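Local atomic coordinates of ADP-ribose pyrophosphatase (Streptococcus suis, PDB entry 3O8S), a protein that probably hydrolyses the pyrophosphate bond of ADP-ribose or related nucleoside diphosphate derivatives. Residues A[71-77]-A[94-100]. Residues are numbered along the deposited sequence; the frame is centred on the assembly and turned at random.
Sequences LDTRAAI and SLPGGWC. With EDO (1,2-ethanediol), chain F.
Thr73 and Gly98 form a hydrogen-bonded antiparallel pair, each backbone N donating to the other's carbonyl oxygen; Thr73 N to Gly98 O spans 2.8 Å. Cys100 N to Leu71 O and Ala75 N to Pro96 O continue the ladder on either side. In the non-hydrogen-bonded pair Arg74–Gly97, Gly97 CA comes 3.1 Å from Thr73 O, and backbone angles of 161° and -153° suit Gly97, with no side chain to collide there.

On the face of Asp72 and Arg74, the arginine chain, bent at chi2 (-77°) and again at chi3, lays its guanidinium over the glycine backbone, with Gly98 N 3.4 Å above the plane. At the group's edge, Arg74 NH1 donates to Leu95 O (2.9 Å) and to a 1,2-ethanediol, probably from the crystallisation liquor, whose oxygen also bonds Ser94 OG. NE and NH2 grip the Asp72 carboxylate side-on, one nitrogen to each oxygen, which fixes the guanidinium's rotation; Lys147 adds a salt bridge to Asp72 OD2.

These strands belong to the Nudix fold's central mixed sheet, and Gly98 is the first glycine of what reads as a slightly degenerate Nudix box, which runs on through helix 106-118. On the helix-facing side lie Thr73, bonded to Asn109, and Ala75, small enough to pack against Val114.

Apolar contacts are fewer: Leu95 CD1 lies 3.9 Å from Arg74 CB, and Leu71 CB meets Cys100 CB at 4.0 Å, where Thr146 and Pro69 of the second subunit pack on them respectively.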
ATOM      1  N   LEU A  71      -7.987  -5.684  -4.116  1.00 71.55           N
ATOM      2  CA  LEU A  71      -7.114  -4.528  -4.312  1.00 67.21           C
ATOM      3  C   LEU A  71      -7.609  -3.643  -5.444  1.00 68.34           C
ATOM      4  O   LEU A  71      -7.829  -4.132  -6.548  1.00 69.74           O
ATOM      5  CB  LEU A  71      -5.674  -4.978  -4.628  1.00 67.16           C
ATOM      6  CG  LEU A  71      -4.568  -4.767  -3.580  1.00 71.19           C
ATOM      7  CD1 LEU A  71      -3.212  -5.029  -4.190  1.00 71.54           C
ATOM      8  CD2 LEU A  71      -4.557  -3.359  -3.027  1.00 70.16           C
ATOM      9  N   ASP A  72      -7.750  -2.339  -5.177  1.00 60.66           N
ATOM     10  CA  ASP A  72      -8.141  -1.340  -6.163  1.00 58.50           C
ATOM     11  C   ASP A  72      -7.014  -0.322  -6.306  1.00 58.98           C
ATOM     12  O   ASP A  72      -6.465   0.130  -5.302  1.00 57.38           O
ATOM     13  CB  ASP A  72      -9.453  -0.648  -5.769  1.00 60.27           C
ATOM     14  CG  ASP A  72      -9.907   0.420  -6.748  1.00 64.34           C
ATOM     15  OD1 ASP A  72     -10.291   0.064  -7.873  1.00 64.56           O
ATOM     16  OD2 ASP A  72      -9.898   1.610  -6.374  1.00 67.59           O
ATOM     17  N   THR A  73      -6.628  -0.008  -7.544  1.00 53.56           N
ATOM     18  CA  THR A  73      -5.572   0.968  -7.788  1.00 50.12           C
ATOM     19  C   THR A  73      -6.186   2.172  -8.472  1.00 52.45           C
ATOM     20  O   THR A  73      -7.108   2.014  -9.266  1.00 53.06           O
ATOM     21  CB  THR A  73      -4.405   0.364  -8.561  1.00 56.47           C
ATOM     22  OG1 THR A  73      -4.865  -0.166  -9.801  1.00 57.65           O
ATOM     23  CG2 THR A  73      -3.668  -0.708  -7.764  1.00 59.16           C
ATOM     24  N   ARG A  74      -5.750   3.375  -8.092  1.00 46.83           N
ATOM     25  CA  ARG A  74      -6.217   4.642  -8.682  1.00 45.53           C
ATOM     26  C   ARG A  74      -5.026   5.493  -9.009  1.00 47.64           C
ATOM     27  O   ARG A  74      -4.132   5.650  -8.156  1.00 47.14           O
ATOM     28  CB  ARG A  74      -7.173   5.408  -7.745  1.00 44.75           C
ATOM     29  CG  ARG A  74      -8.511   4.717  -7.452  1.00 51.07           C
ATOM     30  CD  ARG A  74      -9.509   4.809  -8.590  1.00 51.98           C
ATOM     31  NE  ARG A  74     -10.253   3.554  -8.710  1.00 61.28           N
ATOM     32  CZ  ARG A  74     -10.995   3.205  -9.755  1.00 67.93           C
ATOM     33  NH1 ARG A  74     -11.140   4.031 -10.783  1.00 55.32           N
ATOM     34  NH2 ARG A  74     -11.614   2.032  -9.774  1.00 53.18           N
ATOM     35  N   ALA A  75      -4.987   6.040 -10.233  1.00 43.95           N
ATOM     36  CA  ALA A  75      -3.878   6.901 -10.646  1.00 42.93           C
ATOM     37  C   ALA A  75      -4.276   8.372 -10.591  1.00 44.21           C
ATOM     38  O   ALA A  75      -5.311   8.747 -11.126  1.00 43.94           O
ATOM     39  CB  ALA A  75      -3.411   6.535 -12.047  1.00 44.48           C
ATOM     40  N   ALA A  76      -3.457   9.192  -9.930  1.00 40.15           N
ATOM     41  CA  ALA A  76      -3.668  10.642  -9.815  1.00 40.48           C
ATOM     42  C   ALA A  76      -2.624  11.351 -10.677  1.00 43.01           C
ATOM     43  O   ALA A  76      -1.443  11.275 -10.374  1.00 42.63           O
ATOM     44  CB  ALA A  76      -3.545  11.071  -8.360  1.00 40.70           C
ATOM     45  N   ILE A  77      -3.048  11.968 -11.772  1.00 41.02           N
ATOM     46  CA  ILE A  77      -2.175  12.639 -12.747  1.00 41.15           C
ATOM     47  C   ILE A  77      -2.505  14.128 -12.767  1.00 43.93           C
ATOM     48  O   ILE A  77      -3.650  14.495 -12.969  1.00 43.63           O
ATOM     49  CB  ILE A  77      -2.334  11.985 -14.167  1.00 44.77           C
ATOM     50  CG1 ILE A  77      -2.117  10.443 -14.116  1.00 44.08           C
ATOM     51  CG2 ILE A  77      -1.398  12.653 -15.236  1.00 45.43           C
ATOM     52  CD1 ILE A  77      -2.999   9.680 -15.128  1.00 54.90           C
ATOM     53  N   SER A  94     -14.019   9.556 -12.709  1.00 54.91           N
ATOM     54  CA  SER A  94     -13.153   8.939 -11.729  1.00 51.62           C
ATOM     55  C   SER A  94     -11.698   8.954 -12.194  1.00 53.52           C
ATOM     56  O   SER A  94     -11.402   9.186 -13.365  1.00 53.21           O
ATOM     57  CB  SER A  94     -13.614   7.507 -11.430  1.00 53.02           C
ATOM     58  OG  SER A  94     -13.574   6.656 -12.564  1.00 57.22           O
ATOM     59  N   LEU A  95     -10.798   8.728 -11.260  1.00 50.13           N
ATOM     60  CA  LEU A  95      -9.390   8.571 -11.561  1.00 49.52           C
ATOM     61  C   LEU A  95      -9.219   7.282 -12.345  1.00 54.79           C
ATOM     62  O   LEU A  95      -9.909   6.293 -12.023  1.00 54.27           O
ATOM     63  CB  LEU A  95      -8.562   8.469 -10.260  1.00 47.82           C
ATOM     64  CG  LEU A  95      -8.528   9.650  -9.315  1.00 51.18           C
ATOM     65  CD1 LEU A  95      -7.774   9.276  -8.043  1.00 49.12           C
ATOM     66  CD2 LEU A  95      -7.887  10.837  -9.980  1.00 51.60           C
ATOM     67  N   PRO A  96      -8.292   7.221 -13.325  1.00 51.20           N
ATOM     68  CA  PRO A  96      -8.062   5.939 -14.011  1.00 52.50           C
ATOM     69  C   PRO A  96      -7.658   4.891 -12.976  1.00 57.19           C
ATOM     70  O   PRO A  96      -7.007   5.213 -11.975  1.00 54.08           O
ATOM     71  CB  PRO A  96      -6.926   6.254 -15.000  1.00 53.05           C
ATOM     72  CG  PRO A  96      -7.026   7.723 -15.214  1.00 56.47           C
ATOM     73  CD  PRO A  96      -7.420   8.282 -13.868  1.00 51.26           C
ATOM     74  N   GLY A  97      -8.118   3.672 -13.172  1.00 56.31           N
ATOM     75  CA  GLY A  97      -7.800   2.611 -12.236  1.00 55.81           C
ATOM     76  C   GLY A  97      -8.716   1.422 -12.324  1.00 61.58           C
ATOM     77  O   GLY A  97      -9.288   1.131 -13.375  1.00 63.27           O
ATOM     78  N   GLY A  98      -8.833   0.730 -11.215  1.00 58.16           N
ATOM     79  CA  GLY A  98      -9.637  -0.473 -11.129  1.00 61.43           C
ATOM     80  C   GLY A  98      -8.938  -1.542 -10.332  1.00 69.95           C
ATOM     81  O   GLY A  98      -7.875  -1.308  -9.739  1.00 66.74           O
ATOM     82  N   TRP A  99      -9.549  -2.715 -10.304  1.00 75.00           N
ATOM     83  CA  TRP A  99      -9.046  -3.855  -9.559  1.00 77.90           C
ATOM     84  C   TRP A  99      -7.769  -4.367 -10.169  1.00 80.56           C
ATOM     85  O   TRP A  99      -7.633  -4.453 -11.393  1.00 82.18           O
ATOM     86  CB  TRP A  99     -10.101  -4.948  -9.442  1.00 81.89           C
ATOM     87  CG  TRP A  99     -11.191  -4.588  -8.479  1.00 84.44           C
ATOM     88  CD1 TRP A  99     -11.054  -4.292  -7.154  1.00 85.86           C
ATOM     89  CD2 TRP A  99     -12.592  -4.501  -8.767  1.00 87.56           C
ATOM     90  NE1 TRP A  99     -12.282  -4.021  -6.598  1.00 87.20           N
ATOM     91  CE2 TRP A  99     -13.247  -4.153  -7.563  1.00 91.66           C
ATOM     92  CE3 TRP A  99     -13.360  -4.676  -9.934  1.00 92.00           C
ATOM     93  CZ2 TRP A  99     -14.635  -3.979  -7.488  1.00 93.89           C
ATOM     94  CZ3 TRP A  99     -14.736  -4.503  -9.861  1.00 96.55           C
ATOM     95  CH2 TRP A  99     -15.361  -4.169  -8.647  1.00 97.19           C
ATOM     96  N   CYS A 100      -6.808  -4.625  -9.294  1.00 74.49           N
ATOM     97  CA  CYS A 100      -5.471  -5.046  -9.638  1.00 74.21           C
ATOM     98  C   CYS A 100      -5.478  -6.438 -10.234  1.00 83.15           C
ATOM     99  O   CYS A 100      -5.964  -7.381  -9.612  1.00 85.28           O
ATOM    100  CB  CYS A 100      -4.557  -4.959  -8.418  1.00 72.54           C
ATOM    101  SG  CYS A 100      -2.801  -5.182  -8.791  1.00 75.88           S
TER
HETATM  102  C1  EDO F 210     -12.915   3.470 -15.322  1.00 66.10           C
HETATM  103  O1  EDO F 210     -12.914   2.040 -15.254  1.00 71.21           O
HETATM  104  C2  EDO F 210     -12.137   4.024 -14.137  1.00 62.76           C
HETATM  105  O2  EDO F 210     -13.008   4.186 -13.016  1.00 64.76           O